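Local structure of seryl-tRNA synthetase, cytoplasmic (Candida albicans, 3QO8) at residues W131-Y136 against G331-V336; E355-F360 against L416-K421. The protein catalyses the two-step attachment of serine to tRNA(Ser), activating serine with ATP to seryl-adenylate and then passing it to the acceptor end of the tRNA. One frame throughout, in Å; residues are numbered along the deposited sequence.

Interaction 1: residues W131-Y136 against G331-V336; sequences WTPENY and GLPYRV. With SSA (5'-O-(N-(L-seryl)-sulfamoyl)adenosine), chain D.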
loop_
_atom_site.group_PDB
_atom_site.type_symbol
_atom_site.label_atom_id
_atom_site.label_comp_id
_atom_site.label_asym_id
_atom_site.label_seq_id
_atom_site.Cartn_x
_atom_site.Cartn_y
_atom_site.Cartn_z
ATOM N N TRP A 131 -31.257 14.072 2.818
ATOM C CA TRP A 131 -31.172 14.833 1.577
ATOM C C TRP A 131 -31.452 13.939 0.379
ATOM O O TRP A 131 -30.971 12.814 0.317
ATOM C CB TRP A 131 -29.792 15.491 1.416
ATOM C CG TRP A 131 -29.701 16.354 0.180
ATOM C CD1 TRP A 131 -30.107 17.658 0.057
ATOM C CD2 TRP A 131 -29.191 15.971 -1.105
ATOM N NE1 TRP A 131 -29.868 18.109 -1.222
ATOM C CE2 TRP A 131 -29.302 17.097 -1.952
ATOM C CE3 TRP A 131 -28.629 14.794 -1.617
ATOM C CZ2 TRP A 131 -28.898 17.071 -3.286
ATOM C CZ3 TRP A 131 -28.212 14.774 -2.938
ATOM C CH2 TRP A 131 -28.358 15.902 -3.761
ATOM N N THR A 132 -32.250 14.434 -0.563
ATOM C CA THR A 132 -32.411 13.757 -1.842
ATOM C C THR A 132 -32.106 14.708 -2.979
ATOM O O THR A 132 -32.338 15.910 -2.881
ATOM C CB THR A 132 -33.845 13.184 -2.066
ATOM O OG1 THR A 132 -34.817 14.200 -1.796
ATOM C CG2 THR A 132 -34.088 11.972 -1.173
ATOM N N PRO A 133 -31.586 14.161 -4.074
ATOM C CA PRO A 133 -31.353 14.969 -5.266
ATOM C C PRO A 133 -32.656 15.372 -5.946
ATOM O O PRO A 133 -33.755 14.935 -5.562
ATOM C CB PRO A 133 -30.546 14.031 -6.170
ATOM C CG PRO A 133 -30.927 12.661 -5.729
ATOM C CD PRO A 133 -31.151 12.767 -4.243
ATOM N N GLU A 134 -32.510 16.217 -6.961
ATOM C CA GLU A 134 -33.622 16.727 -7.751
ATOM C C GLU A 134 -34.244 15.600 -8.564
ATOM O O GLU A 134 -33.545 14.705 -9.035
ATOM C CB GLU A 134 -33.110 17.834 -8.680
ATOM C CG GLU A 134 -34.137 18.432 -9.622
ATOM C CD GLU A 134 -33.534 19.488 -10.540
ATOM O OE1 GLU A 134 -32.336 19.812 -10.374
ATOM O OE2 GLU A 134 -34.257 19.993 -11.426
ATOM N N ASN A 135 -35.558 15.640 -8.724
ATOM C CA ASN A 135 -36.259 14.614 -9.487
ATOM C C ASN A 135 -36.135 13.228 -8.873
ATOM O O ASN A 135 -36.291 12.220 -9.556
ATOM C CB ASN A 135 -35.775 14.591 -10.938
ATOM C CG ASN A 135 -36.082 15.878 -11.671
ATOM O OD1 ASN A 135 -37.200 16.397 -11.598
ATOM N ND2 ASN A 135 -35.087 16.409 -12.380
ATOM N N TYR A 136 -35.852 13.179 -7.579
ATOM C CA TYR A 136 -35.878 11.916 -6.857
ATOM C C TYR A 136 -36.867 12.037 -5.713
ATOM O O TYR A 136 -36.585 12.639 -4.670
ATOM C CB TYR A 136 -34.495 11.532 -6.341
ATOM C CG TYR A 136 -34.379 10.074 -5.946
ATOM C CD1 TYR A 136 -34.669 9.058 -6.858
ATOM C CD2 TYR A 136 -33.972 9.712 -4.668
ATOM C CE1 TYR A 136 -34.553 7.711 -6.501
ATOM C CE2 TYR A 136 -33.854 8.369 -4.300
ATOM C CZ TYR A 136 -34.140 7.379 -5.219
ATOM O OH TYR A 136 -34.023 6.060 -4.847
ATOM N N GLY A 331 -24.884 13.897 -6.535
ATOM C CA GLY A 331 -26.290 13.556 -6.690
ATOM C C GLY A 331 -26.685 12.268 -5.982
ATOM O O GLY A 331 -27.560 11.529 -6.446
ATOM N N LEU A 332 -26.060 11.998 -4.842
ATOM C CA LEU A 332 -26.328 10.753 -4.119
ATOM C C LEU A 332 -27.197 11.043 -2.893
ATOM O O LEU A 332 -26.796 11.828 -2.033
ATOM C CB LEU A 332 -25.005 10.061 -3.713
ATOM C CG LEU A 332 -24.041 9.734 -4.862
ATOM C CD1 LEU A 332 -22.699 9.166 -4.381
ATOM C CD2 LEU A 332 -24.688 8.777 -5.869
ATOM N N PRO A 333 -28.392 10.411 -2.807
ATOM C CA PRO A 333 -29.258 10.653 -1.644
ATOM C C PRO A 333 -28.565 10.126 -0.401
ATOM O O PRO A 333 -27.868 9.124 -0.503
ATOM C CB PRO A 333 -30.510 9.794 -1.925
ATOM C CG PRO A 333 -30.395 9.333 -3.342
ATOM C CD PRO A 333 -28.925 9.355 -3.689
ATOM N N TYR A 334 -28.747 10.771 0.748
ATOM C CA TYR A 334 -28.099 10.296 1.964
ATOM C C TYR A 334 -28.869 10.728 3.194
ATOM O O TYR A 334 -29.793 11.528 3.104
ATOM C CB TYR A 334 -26.647 10.809 2.052
ATOM C CG TYR A 334 -26.565 12.323 2.119
ATOM C CD1 TYR A 334 -26.766 12.996 3.316
ATOM C CD2 TYR A 334 -26.300 13.077 0.977
ATOM C CE1 TYR A 334 -26.720 14.400 3.375
ATOM C CE2 TYR A 334 -26.245 14.473 1.026
ATOM C CZ TYR A 334 -26.468 15.122 2.226
ATOM O OH TYR A 334 -26.418 16.492 2.275
ATOM N N ARG A 335 -28.484 10.185 4.342
ATOM C CA ARG A 335 -28.903 10.732 5.620
ATOM C C ARG A 335 -27.675 10.890 6.507
ATOM O O ARG A 335 -26.695 10.167 6.346
ATOM C CB ARG A 335 -29.925 9.820 6.304
ATOM C CG ARG A 335 -29.420 8.414 6.598
ATOM C CD ARG A 335 -30.479 7.594 7.368
ATOM N NE ARG A 335 -29.953 6.303 7.812
ATOM C CZ ARG A 335 -30.704 5.270 8.200
ATOM N NH1 ARG A 335 -32.026 5.366 8.203
ATOM N NH2 ARG A 335 -30.131 4.135 8.591
ATOM N N VAL A 336 -27.731 11.846 7.422
ATOM C CA VAL A 336 -26.689 12.017 8.442
ATOM C C VAL A 336 -27.253 11.569 9.787
ATOM O O VAL A 336 -28.354 11.992 10.191
ATOM C CB VAL A 336 -26.249 13.483 8.529
ATOM C CG1 VAL A 336 -25.199 13.677 9.638
ATOM C CG2 VAL A 336 -25.685 13.941 7.181
HETATM N N10 SSA D . -29.269 21.284 -9.144
HETATM C CA SSA D . -28.798 20.664 -10.367
HETATM C CB SSA D . -27.355 21.096 -10.614
HETATM O OG SSA D . -26.834 20.438 -11.775
HETATM C C9 SSA D . -28.877 19.167 -10.238
HETATM O O9 SSA D . -28.575 18.445 -11.174
HETATM N N8 SSA D . -29.282 18.691 -9.061
HETATM S S1 SSA D . -29.241 17.118 -8.739
HETATM O O1S SSA D . -29.428 16.928 -7.327
HETATM O O2S SSA D . -30.277 16.444 -9.476
HETATM O "O5'" SSA D . -27.876 16.556 -9.176
HETATM C "C5'" SSA D . -26.718 16.675 -8.352
HETATM C "C4'" SSA D . -25.492 16.415 -9.220
HETATM O "O4'" SSA D . -25.374 15.026 -9.541
HETATM C "C3'" SSA D . -25.584 17.145 -10.550
HETATM O "O3'" SSA D . -24.859 18.378 -10.508
HETATM C "C2'" SSA D . -24.959 16.203 -11.554
HETATM O "O2'" SSA D . -23.580 16.520 -11.727
HETATM C "C1'" SSA D . -25.067 14.828 -10.924
HETATM N N9 SSA D . -26.164 14.117 -11.622
HETATM C C8 SSA D . -27.408 13.891 -11.162
HETATM N N7 SSA D . -28.102 13.222 -12.115
HETATM C C5 SSA D . -27.281 13.038 -13.174
HETATM C C6 SSA D . -27.428 12.428 -14.413
HETATM N N6 SSA D . -28.602 11.850 -14.778
HETATM N N1 SSA D . -26.376 12.423 -15.264
HETATM C C2 SSA D . -25.206 12.983 -14.926
HETATM N N3 SSA D . -25.038 13.574 -13.736
HETATM C C4 SSA D . -26.063 13.613 -12.852
#

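Interaction 2: residues E355-F360 against L416-K421; sequences EAWFPF and LENYQK. With SSA (5'-O-(N-(L-seryl)-sulfamoyl)adenosine), chain D.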
loop_
_atom_site.group_PDB
_atom_site.type_symbol
_atom_site.label_atom_id
_atom_site.label_comp_id
_atom_site.label_asym_id
_atom_site.label_seq_id
_atom_site.Cartn_x
_atom_site.Cartn_y
_atom_site.Cartn_z
ATOM N N GLU A 355 -24.673 8.271 5.664
ATOM C CA GLU A 355 -25.032 6.991 5.076
ATOM C C GLU A 355 -25.810 7.275 3.804
ATOM O O GLU A 355 -26.841 7.957 3.833
ATOM C CB GLU A 355 -25.905 6.182 6.048
ATOM C CG GLU A 355 -25.321 6.021 7.463
ATOM C CD GLU A 355 -26.266 5.242 8.371
ATOM O OE1 GLU A 355 -27.495 5.357 8.179
ATOM O OE2 GLU A 355 -25.788 4.504 9.252
ATOM N N ALA A 356 -25.312 6.763 2.685
ATOM C CA ALA A 356 -25.892 7.082 1.390
ATOM C C ALA A 356 -26.881 5.994 1.006
ATOM O O ALA A 356 -26.746 4.848 1.428
ATOM C CB ALA A 356 -24.803 7.190 0.323
ATOM N N TRP A 357 -27.867 6.364 0.199
ATOM C CA TRP A 357 -28.878 5.420 -0.239
ATOM C C TRP A 357 -28.349 4.505 -1.335
ATOM O O TRP A 357 -27.860 4.972 -2.358
ATOM C CB TRP A 357 -30.117 6.174 -0.737
ATOM C CG TRP A 357 -31.257 5.279 -1.175
ATOM C CD1 TRP A 357 -31.725 5.095 -2.453
ATOM C CD2 TRP A 357 -32.075 4.460 -0.327
ATOM N NE1 TRP A 357 -32.792 4.208 -2.442
ATOM C CE2 TRP A 357 -33.022 3.810 -1.151
ATOM C CE3 TRP A 357 -32.105 4.221 1.054
ATOM C CZ2 TRP A 357 -33.978 2.931 -0.638
ATOM C CZ3 TRP A 357 -33.059 3.356 1.560
ATOM C CH2 TRP A 357 -33.986 2.723 0.716
ATOM N N PHE A 358 -28.449 3.199 -1.110
ATOM C CA PHE A 358 -28.131 2.211 -2.126
ATOM C C PHE A 358 -29.466 1.625 -2.620
ATOM O O PHE A 358 -30.081 0.808 -1.930
ATOM C CB PHE A 358 -27.239 1.106 -1.530
ATOM C CG PHE A 358 -25.762 1.470 -1.442
ATOM C CD1 PHE A 358 -25.323 2.508 -0.623
ATOM C CD2 PHE A 358 -24.819 0.754 -2.165
ATOM C CE1 PHE A 358 -23.959 2.835 -0.538
ATOM C CE2 PHE A 358 -23.467 1.071 -2.095
ATOM C CZ PHE A 358 -23.028 2.123 -1.280
ATOM N N PRO A 359 -29.925 2.045 -3.810
ATOM C CA PRO A 359 -31.306 1.693 -4.181
ATOM C C PRO A 359 -31.520 0.215 -4.493
ATOM O O PRO A 359 -32.648 -0.240 -4.354
ATOM C CB PRO A 359 -31.582 2.561 -5.410
ATOM C CG PRO A 359 -30.209 2.831 -5.998
ATOM C CD PRO A 359 -29.286 2.930 -4.804
ATOM N N PHE A 360 -30.489 -0.525 -4.903
ATOM C CA PHE A 360 -30.702 -1.942 -5.139
ATOM C C PHE A 360 -30.874 -2.635 -3.797
ATOM O O PHE A 360 -31.769 -3.441 -3.618
ATOM C CB PHE A 360 -29.552 -2.613 -5.901
ATOM C CG PHE A 360 -29.718 -4.107 -6.006
ATOM C CD1 PHE A 360 -30.499 -4.658 -7.007
ATOM C CD2 PHE A 360 -29.149 -4.953 -5.066
ATOM C CE1 PHE A 360 -30.688 -6.042 -7.088
ATOM C CE2 PHE A 360 -29.330 -6.333 -5.138
ATOM C CZ PHE A 360 -30.108 -6.876 -6.158
ATOM N N LEU A 416 -22.516 3.418 -8.745
ATOM C CA LEU A 416 -22.968 2.346 -9.632
ATOM C C LEU A 416 -24.462 2.082 -9.470
ATOM O O LEU A 416 -25.191 1.959 -10.462
ATOM C CB LEU A 416 -22.191 1.063 -9.373
ATOM C CG LEU A 416 -20.688 1.128 -9.706
ATOM C CD1 LEU A 416 -19.985 -0.143 -9.290
ATOM C CD2 LEU A 416 -20.463 1.390 -11.184
ATOM N N GLU A 417 -24.941 1.972 -8.234
ATOM C CA GLU A 417 -26.358 1.631 -8.077
ATOM C C GLU A 417 -27.248 2.802 -8.475
ATOM O O GLU A 417 -28.326 2.603 -9.028
ATOM C CB GLU A 417 -26.688 1.113 -6.669
ATOM C CG GLU A 417 -25.958 -0.186 -6.332
ATOM C CD GLU A 417 -26.542 -0.923 -5.138
ATOM O OE1 GLU A 417 -27.532 -0.441 -4.543
ATOM O OE2 GLU A 417 -26.010 -2.002 -4.807
ATOM N N ASN A 418 -26.778 4.024 -8.238
ATOM C CA ASN A 418 -27.602 5.207 -8.514
ATOM C C ASN A 418 -27.491 5.788 -9.932
ATOM O O ASN A 418 -28.283 6.641 -10.317
ATOM C CB ASN A 418 -27.332 6.300 -7.473
ATOM C CG ASN A 418 -28.026 6.020 -6.150
ATOM O OD1 ASN A 418 -29.255 6.030 -6.080
ATOM N ND2 ASN A 418 -27.241 5.772 -5.091
ATOM N N TYR A 419 -26.509 5.334 -10.701
ATOM C CA TYR A 419 -26.280 5.894 -12.032
ATOM C C TYR A 419 -26.479 4.850 -13.114
ATOM O O TYR A 419 -26.228 5.111 -14.282
ATOM C CB TYR A 419 -24.895 6.559 -12.141
ATOM C CG TYR A 419 -24.880 7.984 -11.625
ATOM C CD1 TYR A 419 -24.804 8.251 -10.261
ATOM C CD2 TYR A 419 -24.952 9.061 -12.500
ATOM C CE1 TYR A 419 -24.801 9.560 -9.778
ATOM C CE2 TYR A 419 -24.950 10.381 -12.027
ATOM C CZ TYR A 419 -24.876 10.616 -10.661
ATOM O OH TYR A 419 -24.874 11.912 -10.176
ATOM N N GLN A 420 -26.953 3.674 -12.717
ATOM C CA GLN A 420 -27.216 2.608 -13.666
ATOM C C GLN A 420 -28.457 2.927 -14.482
ATOM O O GLN A 420 -29.349 3.644 -14.031
ATOM C CB GLN A 420 -27.409 1.260 -12.949
ATOM C CG GLN A 420 -28.734 1.110 -12.203
ATOM C CD GLN A 420 -28.832 -0.223 -11.471
ATOM O OE1 GLN A 420 -28.989 -1.272 -12.097
ATOM N NE2 GLN A 420 -28.710 -0.190 -10.146
ATOM N N LYS A 421 -28.497 2.405 -15.696
ATOM C CA LYS A 421 -29.731 2.371 -16.465
ATOM C C LYS A 421 -29.671 1.108 -17.318
ATOM O O LYS A 421 -28.768 0.292 -17.140
ATOM C CB LYS A 421 -29.911 3.650 -17.287
ATOM C CG LYS A 421 -28.901 3.828 -18.385
ATOM C CD LYS A 421 -28.787 5.292 -18.773
ATOM C CE LYS A 421 -30.122 5.892 -19.131
ATOM N NZ LYS A 421 -29.984 7.352 -19.400
HETATM N N10 SSA D . -29.269 21.284 -9.144
HETATM C CA SSA D . -28.798 20.664 -10.367
HETATM C CB SSA D . -27.355 21.096 -10.614
HETATM O OG SSA D . -26.834 20.438 -11.775
HETATM C C9 SSA D . -28.877 19.167 -10.238
HETATM O O9 SSA D . -28.575 18.445 -11.174
HETATM N N8 SSA D . -29.282 18.691 -9.061
HETATM S S1 SSA D . -29.241 17.118 -8.739
HETATM O O1S SSA D . -29.428 16.928 -7.327
HETATM O O2S SSA D . -30.277 16.444 -9.476
HETATM O "O5'" SSA D . -27.876 16.556 -9.176
HETATM C "C5'" SSA D . -26.718 16.675 -8.352
HETATM C "C4'" SSA D . -25.492 16.415 -9.220
HETATM O "O4'" SSA D . -25.374 15.026 -9.541
HETATM C "C3'" SSA D . -25.584 17.145 -10.550
HETATM O "O3'" SSA D . -24.859 18.378 -10.508
HETATM C "C2'" SSA D . -24.959 16.203 -11.554
HETATM O "O2'" SSA D . -23.580 16.520 -11.727
HETATM C "C1'" SSA D . -25.067 14.828 -10.924
HETATM N N9 SSA D . -26.164 14.117 -11.622
HETATM C C8 SSA D . -27.408 13.891 -11.162
HETATM N N7 SSA D . -28.102 13.222 -12.115
HETATM C C5 SSA D . -27.281 13.038 -13.174
HETATM C C6 SSA D . -27.428 12.428 -14.413
HETATM N N6 SSA D . -28.602 11.850 -14.778
HETATM N N1 SSA D . -26.376 12.423 -15.264
HETATM C C2 SSA D . -25.206 12.983 -14.926
HETATM N N3 SSA D . -25.038 13.574 -13.736
HETATM C C4 SSA D . -26.063 13.613 -12.852
#

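Interaction 1: residues W131-Y136 against G331-V336
The carbonyl O of Tyr334 accepts the backbone N of Trp131 at 2.9 Å. Tyr334 N returns a bond to Trp131 O at 3.1 Å, and the two together define an antiparallel, hydrogen-bonded pair that adds the end of strand 126-131 to strand 334-338, part of the large sheet of the class II synthetase core. Both side chains leave the same face of that sheet. Trp131 CB lies over a face of the Tyr334 ring, 3.8 Å from its centroid, a CH-pi contact. The indole has CG anti to the backbone N (chi1 -177°), which carries it past the phenol: the five-membered ring and the Tyr334 ring are near parallel, planes at 21°, but slid so far apart that they barely overlap. The far rim of the indole reaches the carbonyl of Leu332, whose O meets Trp131 CZ3 at 3.4 Å near the ring plane. The Tyr334 hydroxyl has polar partners on helix 312-329, Gln328 and Glu324.

Beyond the strand pair, Pro333 is the hub of an apolar cluster, its CG lying against Pro133 CD at 3.6 Å and against CE2 of Tyr136, which crosses the proline at about a right angle. Tyr136 keeps its hydroxyl bonded to the backbone, Glu140 N and Ile142 O. Gly331 closes helix 312-329 with a Schellman motif at positive phi, and Gly331 N lies 3.2 Å from the ribose O4' of the bound seryl-sulfamoyl adenosine (SSA). A second SSA occupies the pocket whose residues probably bind ATP and serine, so the molecule here is not the one in the active site. On its sulfamoyl group, O1S accepts Glu134 N at 3.2 Å, with an angle of 167° at the hydrogen.

Interaction 2: residues E355-F360 against L416-K421
Asn418 ND2 donates to the carbonyl O of Trp357 at 2.9 Å, and the bond is well formed on both sides: the angle at the hydrogen is 161°, and the acceptor lies almost in the Asn418 amide plane. The other amide atom, OD1, rests 3.3 Å from Pro359 CG. Next to it, Phe360 N donates to Glu417 OE1 at 3.0 Å, less straight at 140°, and reaches the oxygen from above the carboxylate plane. The same OE1 sits 3.4 Å from Phe358 CB, while the carboxylate stands nearly upright to the Phe358 ring, planes 78° apart, with OE2 at the ring edge.

These bonds fasten the end of strand 350-358, where it leaves the sheet of the class II catalytic core, to the C-terminal part of helix 408-419. Glu417 spans the gap with CG anti to the carbonyl carbon and the chain extended beyond it, while its CB packs on Pro359 CD at 3.7 Å.

A second shell fixes both groups. Asn418 ND2 also bonds Cys414 O, one turn back, and OD1 accepts Ala144 N, which sets the amide's rotation from both ends. Glu417 OE2 accepts His154 N and Gln361 NE2, so the buried carboxylate has donors on both oxygens, which would probably favour its charged form. Further along the chain, Gln420 NE2 folds back onto Glu417 O at 3.0 Å, on a lone pair in the carbonyl plane. Tyr419 brings its ring edge to the SSA adenine; its OH, hydrogen-bonded to Leu330 O, makes a close contact of 2.9 Å with the glycosidic SSA N9.

In the fold
Both contacts are buried, their centres 11 Å apart, and they meet on neighbouring strands of one sheet, 334-338 and 350-358. The join is direct: Arg335 NE forms a salt bridge with Glu355 OE1 at 2.7 Å, and Pro333 O probably accepts Trp357 N at 2.8 Å. Their chemistry follows their places. Interaction 1 extends the sheet through main-chain bonds backed by aromatic and proline packing, whereas interaction 2 ties the end of a strand to helix 408-419 through the side chains of an asparagine and a glutamate. Both reach the same SSA, interaction 1 at its sulfamoyl and ribose, interaction 2 at its adenine and the adjoining ribose carbon.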